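Local coordinates for DNA processing protein DprA (PDB 3UQZ) that helps load RecA onto single-stranded DNA during transformation and is thought to bind the incoming strands cooperatively, protecting them from nucleases, at residues 10-15 against 19-24; 23-28 against 74-79; 86-91 against 208-213; 109-114 against 127-132; 153-158 against 178-183. One frame throughout, in Å; residues are numbered along the deposited sequence.

Contact 1. Residues 10-15 against 19-24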
# COMPACT_ATOMS: atom_id res chain seq x y z
N LYS A 10 14.45 6.88 43.70
CA LYS A 10 13.79 7.06 45.00
C LYS A 10 12.46 7.84 44.88
O LYS A 10 11.51 7.52 45.59
CB LYS A 10 14.75 7.69 46.02
CG LYS A 10 14.31 7.52 47.47
CD LYS A 10 15.33 8.08 48.44
CE LYS A 10 14.81 8.08 49.85
NZ LYS A 10 15.74 8.77 50.77
N LEU A 11 12.39 8.83 43.95
CA LEU A 11 11.17 9.61 43.68
C LEU A 11 10.08 8.75 43.02
O LEU A 11 8.91 8.88 43.36
CB LEU A 11 11.45 10.87 42.83
CG LEU A 11 12.31 11.98 43.47
CD1 LEU A 11 12.61 13.06 42.47
CD2 LEU A 11 11.64 12.60 44.66
N LYS A 12 10.48 7.85 42.11
CA LYS A 12 9.59 6.89 41.44
C LYS A 12 9.02 5.93 42.50
O LYS A 12 7.82 5.66 42.50
CB LYS A 12 10.34 6.09 40.36
CG LYS A 12 10.16 6.65 38.95
CD LYS A 12 10.86 5.85 37.87
CE LYS A 12 10.21 6.11 36.54
NZ LYS A 12 11.10 5.77 35.41
N LYS A 13 9.87 5.48 43.44
CA LYS A 13 9.50 4.60 44.56
C LYS A 13 8.62 5.28 45.62
O LYS A 13 7.95 4.59 46.38
CB LYS A 13 10.76 4.01 45.20
CG LYS A 13 11.41 2.93 44.35
CD LYS A 13 10.88 1.55 44.72
CE LYS A 13 11.09 0.57 43.60
NZ LYS A 13 10.53 -0.76 43.95
N SER A 14 8.62 6.62 45.66
CA SER A 14 7.83 7.40 46.60
C SER A 14 6.44 7.70 46.04
O SER A 14 5.59 8.24 46.75
CB SER A 14 8.55 8.69 46.97
OG SER A 14 9.86 8.44 47.46
N GLY A 15 6.22 7.35 44.77
CA GLY A 15 4.94 7.50 44.10
C GLY A 15 4.86 8.53 43.00
O GLY A 15 3.76 8.78 42.48
N GLN A 19 6.13 11.68 34.26
CA GLN A 19 5.80 13.06 33.89
C GLN A 19 6.04 14.01 35.06
O GLN A 19 6.59 15.10 34.84
CB GLN A 19 4.35 13.18 33.39
CG GLN A 19 4.21 13.42 31.89
CD GLN A 19 5.00 14.59 31.36
OE1 GLN A 19 5.16 15.64 32.00
NE2 GLN A 19 5.49 14.45 30.14
N GLN A 20 5.67 13.59 36.30
CA GLN A 20 5.88 14.41 37.50
C GLN A 20 7.37 14.68 37.75
O GLN A 20 7.72 15.82 38.04
CB GLN A 20 5.20 13.79 38.73
CG GLN A 20 3.68 13.94 38.70
CD GLN A 20 2.95 13.07 39.70
OE1 GLN A 20 3.46 12.06 40.21
NE2 GLN A 20 1.70 13.43 39.95
N ILE A 21 8.25 13.65 37.58
CA ILE A 21 9.70 13.79 37.75
C ILE A 21 10.29 14.68 36.64
O ILE A 21 11.18 15.49 36.91
CB ILE A 21 10.42 12.42 37.91
CG1 ILE A 21 9.89 11.68 39.17
CG2 ILE A 21 11.96 12.59 37.97
CD1 ILE A 21 9.88 10.25 39.10
N LEU A 22 9.74 14.57 35.41
CA LEU A 22 10.13 15.41 34.28
C LEU A 22 9.91 16.89 34.59
O LEU A 22 10.81 17.68 34.30
CB LEU A 22 9.39 14.99 33.00
CG LEU A 22 10.21 14.19 31.99
CD1 LEU A 22 9.32 13.48 31.00
CD2 LEU A 22 11.24 15.08 31.27
N LYS A 23 8.76 17.27 35.21
CA LYS A 23 8.47 18.65 35.63
C LYS A 23 9.51 19.13 36.65
O LYS A 23 10.03 20.24 36.51
CB LYS A 23 7.06 18.77 36.26
CG LYS A 23 5.93 18.79 35.26
CD LYS A 23 4.60 19.02 35.95
CE LYS A 23 3.44 18.78 35.01
NZ LYS A 23 3.09 17.34 34.88
N VAL A 24 9.83 18.26 37.65
CA VAL A 24 10.80 18.56 38.71
C VAL A 24 12.17 18.83 38.10
O VAL A 24 12.78 19.85 38.42
CB VAL A 24 10.84 17.44 39.79
CG1 VAL A 24 11.99 17.63 40.78
CG2 VAL A 24 9.51 17.32 40.53
O HOH W 1 2.11 10.62 41.95
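Gln20 OE1 is gripped by a bridging water and by the backbone N of Thr17, in the turn between the two segments. The same water, 2.6 Å from Gln20 OE1, also donates to Gly15 O, and so links two acceptors 4.0 Å apart (Gly15 O to Gln20 OE1). Gly15, the first residue to leave helical angles, closes the helix with a Schellman motif, with a positive phi of 111°, and Gly15 N bonds back to Lys12 O at 3.3 Å. In the same last turn, Ser14 OG donates to Lys10 O over 2.7 Å, tilted 32° from the carbonyl plane. Both helices belong to the sterile alpha motif (SAM) domain, where a short turn brings helix 18-28 back beside helix 5-13. The direct side-chain contacts between the helices are apolar. Ile21 carries CG1 anti to its own carbonyl carbon (chi1 -61°), which sets CG1 toward Leu11; CD1 at its end meets Lys12 CG at 3.6 Å, the two side chains crossing at about a right angle. The ammonium group of Lys12 makes a long, weak ion pair with Glu193. Leu11 CB lies 4.1 Å from Ile21 CG1, and from further round Phe52 and Ile40 also touch Leu11.

Contact 2. Residues 23-28 against 74-79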
# COMPACT_ATOMS: atom_id res chain seq x y z
N LYS A 23 8.76 17.27 35.21
CA LYS A 23 8.47 18.65 35.63
C LYS A 23 9.51 19.13 36.65
O LYS A 23 10.03 20.24 36.51
CB LYS A 23 7.06 18.77 36.26
CG LYS A 23 5.93 18.79 35.26
CD LYS A 23 4.60 19.02 35.95
CE LYS A 23 3.44 18.78 35.01
NZ LYS A 23 3.09 17.34 34.88
N VAL A 24 9.83 18.26 37.65
CA VAL A 24 10.80 18.56 38.71
C VAL A 24 12.17 18.83 38.10
O VAL A 24 12.78 19.85 38.42
CB VAL A 24 10.84 17.44 39.79
CG1 VAL A 24 11.99 17.63 40.78
CG2 VAL A 24 9.51 17.32 40.53
N LEU A 25 12.64 17.94 37.20
CA LEU A 25 13.95 18.08 36.56
C LEU A 25 14.07 19.28 35.65
O LEU A 25 15.16 19.86 35.55
CB LEU A 25 14.39 16.78 35.85
CG LEU A 25 14.57 15.55 36.75
CD1 LEU A 25 14.80 14.32 35.91
CD2 LEU A 25 15.71 15.72 37.76
N GLU A 26 12.96 19.68 35.01
CA GLU A 26 12.89 20.85 34.13
C GLU A 26 13.12 22.13 34.94
O GLU A 26 13.90 22.98 34.51
CB GLU A 26 11.54 20.89 33.40
CG GLU A 26 11.41 19.86 32.30
CD GLU A 26 10.25 20.07 31.34
OE1 GLU A 26 9.37 20.92 31.61
OE2 GLU A 26 10.24 19.39 30.29
N TYR A 27 12.47 22.24 36.11
CA TYR A 27 12.61 23.36 37.03
C TYR A 27 14.00 23.35 37.68
O TYR A 27 14.63 24.41 37.80
CB TYR A 27 11.50 23.31 38.11
CG TYR A 27 11.54 24.45 39.12
CD1 TYR A 27 10.70 25.55 38.99
CD2 TYR A 27 12.38 24.40 40.23
CE1 TYR A 27 10.71 26.59 39.93
CE2 TYR A 27 12.42 25.44 41.16
CZ TYR A 27 11.58 26.53 41.01
OH TYR A 27 11.62 27.54 41.94
N GLY A 28 14.46 22.17 38.09
CA GLY A 28 15.75 21.97 38.74
C GLY A 28 16.98 22.33 37.92
O GLY A 28 18.06 22.46 38.49
N PHE A 74 21.22 5.06 33.50
CA PHE A 74 21.47 6.40 32.99
C PHE A 74 20.14 7.15 32.97
O PHE A 74 19.08 6.52 32.85
CB PHE A 74 22.16 6.41 31.61
CG PHE A 74 21.35 5.89 30.43
CD1 PHE A 74 20.64 6.77 29.62
CD2 PHE A 74 21.32 4.53 30.13
CE1 PHE A 74 19.87 6.30 28.55
CE2 PHE A 74 20.55 4.06 29.05
CZ PHE A 74 19.84 4.95 28.27
N SER A 75 20.18 8.48 33.17
CA SER A 75 18.98 9.31 33.22
C SER A 75 18.99 10.38 32.15
O SER A 75 20.02 10.59 31.49
CB SER A 75 18.85 9.96 34.60
OG SER A 75 19.84 10.96 34.81
N ILE A 76 17.88 11.12 32.02
CA ILE A 76 17.71 12.24 31.11
C ILE A 76 18.72 13.39 31.42
O ILE A 76 18.90 14.29 30.60
CB ILE A 76 16.22 12.68 31.07
CG1 ILE A 76 15.87 13.47 29.76
CG2 ILE A 76 15.79 13.40 32.35
CD1 ILE A 76 14.40 13.36 29.28
N LEU A 77 19.40 13.34 32.59
CA LEU A 77 20.41 14.32 33.03
C LEU A 77 21.80 13.99 32.48
O LEU A 77 22.63 14.89 32.34
CB LEU A 77 20.46 14.43 34.57
CG LEU A 77 19.16 14.87 35.32
CD1 LEU A 77 19.37 14.85 36.84
CD2 LEU A 77 18.64 16.26 34.87
N ASP A 78 22.04 12.71 32.15
CA ASP A 78 23.30 12.20 31.62
C ASP A 78 23.51 12.49 30.14
O ASP A 78 22.56 12.56 29.37
CB ASP A 78 23.46 10.70 31.93
CG ASP A 78 23.51 10.39 33.42
OD1 ASP A 78 24.13 11.18 34.18
OD2 ASP A 78 22.95 9.36 33.84
N ASP A 79 24.79 12.66 29.76
CA ASP A 79 25.27 12.98 28.41
C ASP A 79 24.94 11.90 27.39
O ASP A 79 24.71 12.21 26.22
CB ASP A 79 26.80 13.21 28.41
CG ASP A 79 27.38 13.89 29.64
OD1 ASP A 79 27.35 13.28 30.73
OD2 ASP A 79 27.92 15.01 29.50
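A type I beta turn from Ser75 to Asp78, pressed against helix 18-28, forms part of the seam between the SAM domain and the Rossmann-like domain. Within residues 23-28, Leu25 makes the contact, and its two methyls divide the work. CD1 of Leu25 meets Ile76 CG2 at 3.8 Å, while CD2 of Leu25 meets Leu77 CD1 at 3.9 Å, so the leucine fork straddles two successive turn residues. On the turn side, Ile76 has CG1 anti to the backbone N (chi1 -158°), which leaves CG2 between N and the carbonyl carbon, facing the fork. The turn is held from within. Asp78 N bonds to Ser75 O at 3.0 Å, and Leu77 N reaches Ser75 OG at 3.3 Å, which makes an ST turn. Across the base, Ser75 N donates to Asp78 OD2 with an angle of 164°, meeting the carboxylate from above its plane. Asn5 bonds to both Ser75 OG and Asp78 OD2, and so ties the turn to the start of helix 5-13. Ile8 of that helix touches Leu25, Ser75 and Leu77, Leu22 of helix 18-28 packs on Ile76, and Val93 lies on Leu25, while the backbone of strand 73-75 pairs with strand 94-99.

Contact 3. Residues 86-91 against 208-213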
# COMPACT_ATOMS: atom_id res chain seq x y z
N SER A 86 14.72 12.12 23.93
CA SER A 86 14.41 13.27 24.78
C SER A 86 13.29 14.14 24.20
O SER A 86 12.63 14.85 24.97
CB SER A 86 15.66 14.13 24.98
OG SER A 86 16.02 14.78 23.77
N GLU A 87 13.08 14.10 22.87
CA GLU A 87 12.08 14.90 22.15
C GLU A 87 10.65 14.40 22.26
O GLU A 87 9.73 15.13 21.89
CB GLU A 87 12.46 15.04 20.67
CG GLU A 87 13.75 15.80 20.40
CD GLU A 87 14.26 15.51 19.01
OE1 GLU A 87 15.45 15.80 18.75
OE2 GLU A 87 13.48 14.97 18.18
N ILE A 88 10.44 13.16 22.72
CA ILE A 88 9.09 12.61 22.83
C ILE A 88 8.35 13.13 24.04
O ILE A 88 8.96 13.59 25.01
CB ILE A 88 9.04 11.06 22.74
CG1 ILE A 88 9.72 10.38 23.96
CG2 ILE A 88 9.59 10.55 21.42
CD1 ILE A 88 9.07 9.16 24.45
N TYR A 89 7.02 13.04 24.00
CA TYR A 89 6.20 13.40 25.14
C TYR A 89 6.37 12.25 26.16
O TYR A 89 6.33 11.08 25.77
CB TYR A 89 4.73 13.58 24.73
CG TYR A 89 3.79 13.66 25.91
CD1 TYR A 89 3.80 14.77 26.76
CD2 TYR A 89 2.92 12.62 26.21
CE1 TYR A 89 2.97 14.84 27.87
CE2 TYR A 89 2.09 12.67 27.33
CZ TYR A 89 2.11 13.78 28.15
OH TYR A 89 1.29 13.85 29.25
N ASP A 90 6.60 12.60 27.44
CA ASP A 90 6.80 11.64 28.53
C ASP A 90 8.05 10.76 28.33
O ASP A 90 8.02 9.56 28.56
CB ASP A 90 5.51 10.81 28.81
CG ASP A 90 5.43 10.16 30.17
OD1 ASP A 90 6.00 10.71 31.13
OD2 ASP A 90 4.78 9.10 30.29
N ALA A 91 9.16 11.40 27.91
CA ALA A 91 10.44 10.72 27.70
C ALA A 91 10.88 9.99 28.99
O ALA A 91 10.72 10.55 30.07
CB ALA A 91 11.50 11.73 27.29
N ARG A 208 6.48 0.76 27.17
CA ARG A 208 7.73 0.26 26.59
C ARG A 208 7.78 0.65 25.09
O ARG A 208 8.83 1.06 24.60
CB ARG A 208 7.72 -1.27 26.77
CG ARG A 208 8.90 -2.06 26.30
CD ARG A 208 8.74 -2.76 24.95
NE ARG A 208 7.39 -3.21 24.63
CZ ARG A 208 7.06 -4.46 24.35
NH1 ARG A 208 7.98 -5.41 24.38
NH2 ARG A 208 5.81 -4.77 24.05
N ASN A 209 6.62 0.55 24.38
CA ASN A 209 6.50 0.87 22.95
C ASN A 209 6.84 2.31 22.60
O ASN A 209 7.38 2.57 21.52
CB ASN A 209 5.13 0.49 22.41
CG ASN A 209 4.88 -0.99 22.35
OD1 ASN A 209 5.78 -1.81 22.15
ND2 ASN A 209 3.62 -1.36 22.50
N ARG A 210 6.52 3.24 23.51
CA ARG A 210 6.80 4.68 23.40
C ARG A 210 8.32 4.91 23.26
O ARG A 210 8.75 5.73 22.45
CB ARG A 210 6.18 5.40 24.61
CG ARG A 210 7.03 6.48 25.28
CD ARG A 210 6.52 6.93 26.65
NE ARG A 210 6.66 5.85 27.62
CZ ARG A 210 7.42 5.91 28.72
NH1 ARG A 210 8.08 7.02 29.01
NH2 ARG A 210 7.49 4.87 29.53
N ILE A 211 9.14 4.11 24.02
CA ILE A 211 10.61 4.14 24.01
C ILE A 211 11.15 3.55 22.69
O ILE A 211 12.03 4.16 22.09
CB ILE A 211 11.22 3.45 25.26
CG1 ILE A 211 10.65 4.05 26.57
CG2 ILE A 211 12.77 3.50 25.25
CD1 ILE A 211 10.86 3.19 27.82
N ILE A 212 10.61 2.38 22.25
CA ILE A 212 10.98 1.73 20.98
C ILE A 212 10.87 2.74 19.84
O ILE A 212 11.84 2.95 19.11
CB ILE A 212 10.15 0.44 20.70
CG1 ILE A 212 10.43 -0.67 21.73
CG2 ILE A 212 10.38 -0.07 19.26
CD1 ILE A 212 9.51 -1.83 21.66
N ALA A 213 9.70 3.40 19.71
CA ALA A 213 9.44 4.41 18.69
C ALA A 213 10.31 5.65 18.88
O ALA A 213 10.97 6.07 17.94
CB ALA A 213 7.97 4.78 18.68
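Arg210 NH1 donates to Asp90 O over 2.6 Å, and this bond carries the polar part of the contact. The donor stands nearly in line with the carbonyl, at a C=O...N angle of 177°, but the N-H...O angle is only 137° and Asp90 O is tilted 15° out of the guanidinium plane, so the bond is in line at the acceptor and bent at the donor. The other nitrogens of Arg210 have their own acceptors: NE bonds to Ala207 O, one turn earlier in the same helix, and NH2 forms a salt bridge with Glu193. Three nitrogens, each with an acceptor, fix the rotation of the flat group, one face of which lies against Ile211 CG1. A bend at chi3 turns the guanidinium back to reach these partners. The Asp90 carboxylate does not pair with it: OD2 lies over one face, 4.1 Å from Arg210 NH1, and no N-H points at it, so any attraction is probably one of charge alone, without a hydrogen bond. Asp90 OD1 is bonded instead to Asn18 ND2, which also binds Ala91 O. Along the aliphatic part of Arg210, Ile88 CD1 packs on Arg210 CG at 3.5 Å, the two side chains roughly perpendicular. Asp90 sits at the third position of a type II turn from Ile88 to Ala91, with positive phi, and this turn presents its carbonyl to the helix. The loop, placed between helix 83-86 and strand 94-99, is thereby pinned to helix 204-215; Glu240 receives Tyr89 N, and Gln19 of helix 18-28 touches Tyr89 and Asp90.

Contact 4. Residues 109-114 against 127-132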
# COMPACT_ATOMS: atom_id res chain seq x y z
N VAL A 109 16.49 1.87 13.77
CA VAL A 109 15.18 1.67 13.15
C VAL A 109 14.36 0.73 14.02
O VAL A 109 14.88 -0.28 14.51
CB VAL A 109 15.23 1.26 11.63
CG1 VAL A 109 15.73 -0.18 11.43
CG2 VAL A 109 13.89 1.47 10.95
N ALA A 110 13.11 1.10 14.28
CA ALA A 110 12.20 0.27 15.07
C ALA A 110 11.50 -0.76 14.15
O ALA A 110 11.34 -0.52 12.95
CB ALA A 110 11.17 1.14 15.76
N VAL A 111 11.17 -1.93 14.70
CA VAL A 111 10.47 -3.01 13.99
C VAL A 111 9.37 -3.52 14.92
O VAL A 111 9.66 -3.99 16.03
CB VAL A 111 11.38 -4.16 13.45
CG1 VAL A 111 10.56 -5.15 12.62
CG2 VAL A 111 12.55 -3.62 12.64
N VAL A 112 8.12 -3.36 14.50
CA VAL A 112 6.95 -3.75 15.30
C VAL A 112 6.00 -4.64 14.50
O VAL A 112 6.02 -4.60 13.26
CB VAL A 112 6.21 -2.56 16.00
CG1 VAL A 112 7.11 -1.84 16.99
CG2 VAL A 112 5.62 -1.57 15.01
N GLY A 113 5.19 -5.42 15.20
CA GLY A 113 4.21 -6.30 14.56
C GLY A 113 3.58 -7.34 15.46
O GLY A 113 3.89 -7.44 16.64
N SER A 114 2.71 -8.15 14.85
CA SER A 114 1.91 -9.21 15.47
C SER A 114 2.69 -10.14 16.38
O SER A 114 3.75 -10.64 16.00
CB SER A 114 1.19 -10.02 14.40
OG SER A 114 0.07 -10.72 14.92
N LYS A 127 13.58 -10.53 5.16
CA LYS A 127 13.95 -10.06 3.83
C LYS A 127 14.26 -8.55 3.86
O LYS A 127 15.32 -8.15 3.35
CB LYS A 127 12.85 -10.39 2.81
CG LYS A 127 13.19 -10.06 1.35
CD LYS A 127 12.01 -10.33 0.43
CE LYS A 127 12.26 -9.92 -1.00
NZ LYS A 127 12.04 -8.46 -1.20
N VAL A 128 13.37 -7.73 4.46
CA VAL A 128 13.55 -6.28 4.60
C VAL A 128 14.83 -5.97 5.42
O VAL A 128 15.62 -5.13 4.98
CB VAL A 128 12.28 -5.56 5.14
CG1 VAL A 128 12.53 -4.06 5.38
CG2 VAL A 128 11.09 -5.77 4.21
N ILE A 129 15.05 -6.67 6.55
CA ILE A 129 16.23 -6.46 7.39
C ILE A 129 17.53 -6.81 6.65
O ILE A 129 18.49 -6.04 6.72
CB ILE A 129 16.10 -7.12 8.79
CG1 ILE A 129 15.08 -6.33 9.65
CG2 ILE A 129 17.47 -7.26 9.51
CD1 ILE A 129 14.61 -7.04 10.84
N GLN A 130 17.54 -7.94 5.91
CA GLN A 130 18.70 -8.37 5.13
C GLN A 130 19.11 -7.28 4.12
O GLN A 130 20.29 -6.96 4.04
CB GLN A 130 18.43 -9.70 4.43
CG GLN A 130 18.67 -10.92 5.32
CD GLN A 130 17.96 -12.19 4.88
OE1 GLN A 130 17.23 -12.23 3.87
NE2 GLN A 130 18.15 -13.26 5.63
N GLY A 131 18.12 -6.67 3.47
CA GLY A 131 18.29 -5.58 2.51
C GLY A 131 18.80 -4.28 3.10
O GLY A 131 19.24 -3.41 2.35
N LEU A 132 18.74 -4.12 4.44
CA LEU A 132 19.23 -2.94 5.16
C LEU A 132 20.77 -2.93 5.21
O LEU A 132 21.36 -1.87 5.41
CB LEU A 132 18.63 -2.83 6.58
CG LEU A 132 17.14 -2.47 6.67
CD1 LEU A 132 16.66 -2.59 8.10
CD2 LEU A 132 16.84 -1.08 6.15
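Val109 and Val111 face Ile129 and Leu132 without any ring, side-chain amide or guanidinium between them; the flat groups concerned are the peptides of the strand, whose edges are taken up by the sheet. Val109 and Val111 exchange backbone bonds with strand 137-140, while Ala110 pairs with strand 218-222. The side chains that meet across the contact are aliphatic. This is the first half of a beta-alpha-beta crossover, in which strand 108-113, helix 119-130 and strand 137-140 follow one another in the Rossmann-like domain, the two strands parallel and adjacent. The residue spacing shows which face of the strand the helix covers: Val109 and Val111, two apart on the strand, point toward the helix, whereas the side chains of Ala110 and Val112 lie 10 Å or more from that segment and touch Val219 of strand 218-222. Ile129 leaves its backbone at a slant, yet its extended chain (chi2 165°) carries CD1 toward the sheet. Leu132 follows three residues on. All four residues are buried; 102 Å² is hidden between the segments, and further groups also touch these residues: Ala150 of helix 146-157 touches both Val111 and Ile129, and Ile138 touches Val109, Val111 and Leu132. Ile251 of the second subunit packs on Lys127 and Val128, consistent with the helix lying between the sheet and the dimer partner. Across the contact, Val109 CG1 stands 4.2 Å from Leu132 CD1, and Val111 CG2 stands 4.4 Å from Ile129 CD1.

Contact 5. Residues 153-158 against 178-183. With SO4 (sulfate ion), chain E.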
# COMPACT_ATOMS: atom_id res chain seq x y z
N ALA A 153 16.98 -11.79 12.81
CA ALA A 153 17.43 -11.37 11.49
C ALA A 153 18.64 -10.42 11.58
O ALA A 153 19.55 -10.52 10.75
CB ALA A 153 16.29 -10.71 10.74
N ALA A 154 18.66 -9.54 12.59
CA ALA A 154 19.76 -8.62 12.85
C ALA A 154 20.99 -9.43 13.23
O ALA A 154 22.06 -9.22 12.65
CB ALA A 154 19.39 -7.66 13.98
N LEU A 155 20.82 -10.40 14.14
CA LEU A 155 21.88 -11.27 14.65
C LEU A 155 22.52 -12.13 13.57
O LEU A 155 23.74 -12.16 13.45
CB LEU A 155 21.37 -12.14 15.81
CG LEU A 155 20.90 -11.38 17.06
CD1 LEU A 155 20.39 -12.33 18.11
CD2 LEU A 155 21.99 -10.53 17.63
N GLN A 156 21.68 -12.77 12.74
CA GLN A 156 22.13 -13.59 11.63
C GLN A 156 22.92 -12.83 10.58
O GLN A 156 23.90 -13.36 10.05
CB GLN A 156 20.98 -14.37 11.01
CG GLN A 156 21.24 -15.86 11.09
CD GLN A 156 20.84 -16.62 9.85
OE1 GLN A 156 19.71 -16.49 9.36
NE2 GLN A 156 21.72 -17.48 9.33
N ASN A 157 22.53 -11.59 10.29
CA ASN A 157 23.22 -10.80 9.28
C ASN A 157 24.59 -10.29 9.75
O ASN A 157 25.40 -9.86 8.93
CB ASN A 157 22.32 -9.64 8.80
CG ASN A 157 22.24 -9.52 7.30
OD1 ASN A 157 21.94 -10.50 6.58
ND2 ASN A 157 22.50 -8.32 6.79
N GLY A 158 24.84 -10.38 11.05
CA GLY A 158 26.05 -9.89 11.68
C GLY A 158 25.89 -8.44 12.10
O GLY A 158 26.88 -7.69 12.20
N LYS A 178 14.02 -16.40 26.92
CA LYS A 178 15.07 -16.22 27.93
C LYS A 178 16.47 -16.18 27.33
O LYS A 178 17.17 -15.19 27.53
CB LYS A 178 14.98 -17.24 29.07
CG LYS A 178 16.02 -16.99 30.16
CD LYS A 178 16.09 -18.12 31.17
CE LYS A 178 17.44 -18.19 31.85
NZ LYS A 178 17.65 -17.08 32.80
N ARG A 179 16.85 -17.22 26.56
CA ARG A 179 18.17 -17.34 25.93
C ARG A 179 18.51 -16.17 25.03
O ARG A 179 19.66 -15.70 25.06
CB ARG A 179 18.34 -18.68 25.17
CG ARG A 179 18.33 -19.92 26.07
CD ARG A 179 19.70 -20.26 26.59
NE ARG A 179 19.68 -21.49 27.37
CZ ARG A 179 19.60 -21.53 28.70
NH1 ARG A 179 19.53 -20.41 29.41
NH2 ARG A 179 19.61 -22.70 29.33
N LEU A 180 17.52 -15.68 24.25
CA LEU A 180 17.67 -14.52 23.36
C LEU A 180 17.85 -13.23 24.17
O LEU A 180 18.70 -12.42 23.80
CB LEU A 180 16.48 -14.42 22.38
CG LEU A 180 16.54 -13.37 21.26
CD1 LEU A 180 17.68 -13.65 20.30
CD2 LEU A 180 15.24 -13.33 20.51
N GLN A 181 17.10 -13.05 25.28
CA GLN A 181 17.22 -11.88 26.15
C GLN A 181 18.59 -11.87 26.82
O GLN A 181 19.24 -10.81 26.88
CB GLN A 181 16.09 -11.83 27.20
CG GLN A 181 16.04 -10.50 27.96
CD GLN A 181 14.92 -10.40 28.96
OE1 GLN A 181 13.75 -10.63 28.64
NE2 GLN A 181 15.25 -10.00 30.17
N ASP A 182 19.03 -13.04 27.32
CA ASP A 182 20.32 -13.22 27.97
C ASP A 182 21.46 -12.90 27.02
O ASP A 182 22.39 -12.19 27.42
CB ASP A 182 20.47 -14.65 28.52
CG ASP A 182 19.86 -14.89 29.88
OD1 ASP A 182 19.92 -13.97 30.73
OD2 ASP A 182 19.39 -16.01 30.13
N TYR A 183 21.37 -13.38 25.76
CA TYR A 183 22.38 -13.14 24.73
C TYR A 183 22.44 -11.67 24.32
O TYR A 183 23.54 -11.13 24.20
CB TYR A 183 22.20 -14.06 23.50
CG TYR A 183 23.17 -13.73 22.39
CD1 TYR A 183 24.53 -14.00 22.53
CD2 TYR A 183 22.75 -13.05 21.25
CE1 TYR A 183 25.44 -13.63 21.53
CE2 TYR A 183 23.64 -12.68 20.25
CZ TYR A 183 24.99 -12.99 20.39
OH TYR A 183 25.89 -12.62 19.42
S SO4 E . 20.17 -21.65 33.08
O1 SO4 E . 20.02 -20.30 32.51
O2 SO4 E . 21.48 -21.77 33.73
O3 SO4 E . 19.13 -21.88 34.08
O4 SO4 E . 20.02 -22.66 32.02
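Leu155 meets the Tyr183 ring at its edge and not over a face: Leu155 CD2 lies in the plane of the ring, 3.8 Å from Tyr183 CE2. The two side chains slide past each other in opposite directions. The second methyl, Leu155 CD1, touches Leu180 CD1 at 3.7 Å and also the edge of the Tyr183 ring, so one leucine contacts residues three apart on helix 178-187. Leu180 and Tyr183 both hold their first side-chain carbon anti to the backbone N (chi1 -173° and 175°), which sends the two groups out toward helix 146-157. These helices belong to the Rossmann-like domain, and Thr161 of strand 161-164 and His188 also touch Leu155. The charged groups of Lys178, Arg179 and Asp182 lie apart from this patch. Lys178 NZ makes a weak salt bridge of 3.4 Å with Asp182 OD2, one turn on. A sulfate, probably from the crystallisation liquor, sits at the edge of the Arg179 guanidinium, with NH1 of Arg179 donating to O1 at 3.1 Å and NH2 of Arg179 to O4 at 2.7 Å. Two nearly straight bonds (161° each) show that this arginine can grip a tetrahedral anion, whereas the helix-helix joint itself rests on apolar contact.

From the N terminus, contact 1 closes a very short loop between two SAM-domain helices, and contact 2 begins on helix 18-28 where contact 1 ends, sharing Lys23 and Val24. Its 45-residue loop takes in the rest of the SAM domain and returns at one of the sheet's two outermost strands, 73-75. Contact 3 then opens and spans 116 residues, with contacts 4 and 5 nested inside it in series; none cross. Contacts 1 and 2 both touch contact 3, near the domain boundary, while Ile212 against Ala110 joins contact 3 to contact 4. Ile129 against Ala153 links contacts 4 and 5, whose centres lie about 14 Å apart, on the opposite side of the chain's centre from contacts 1 and 2.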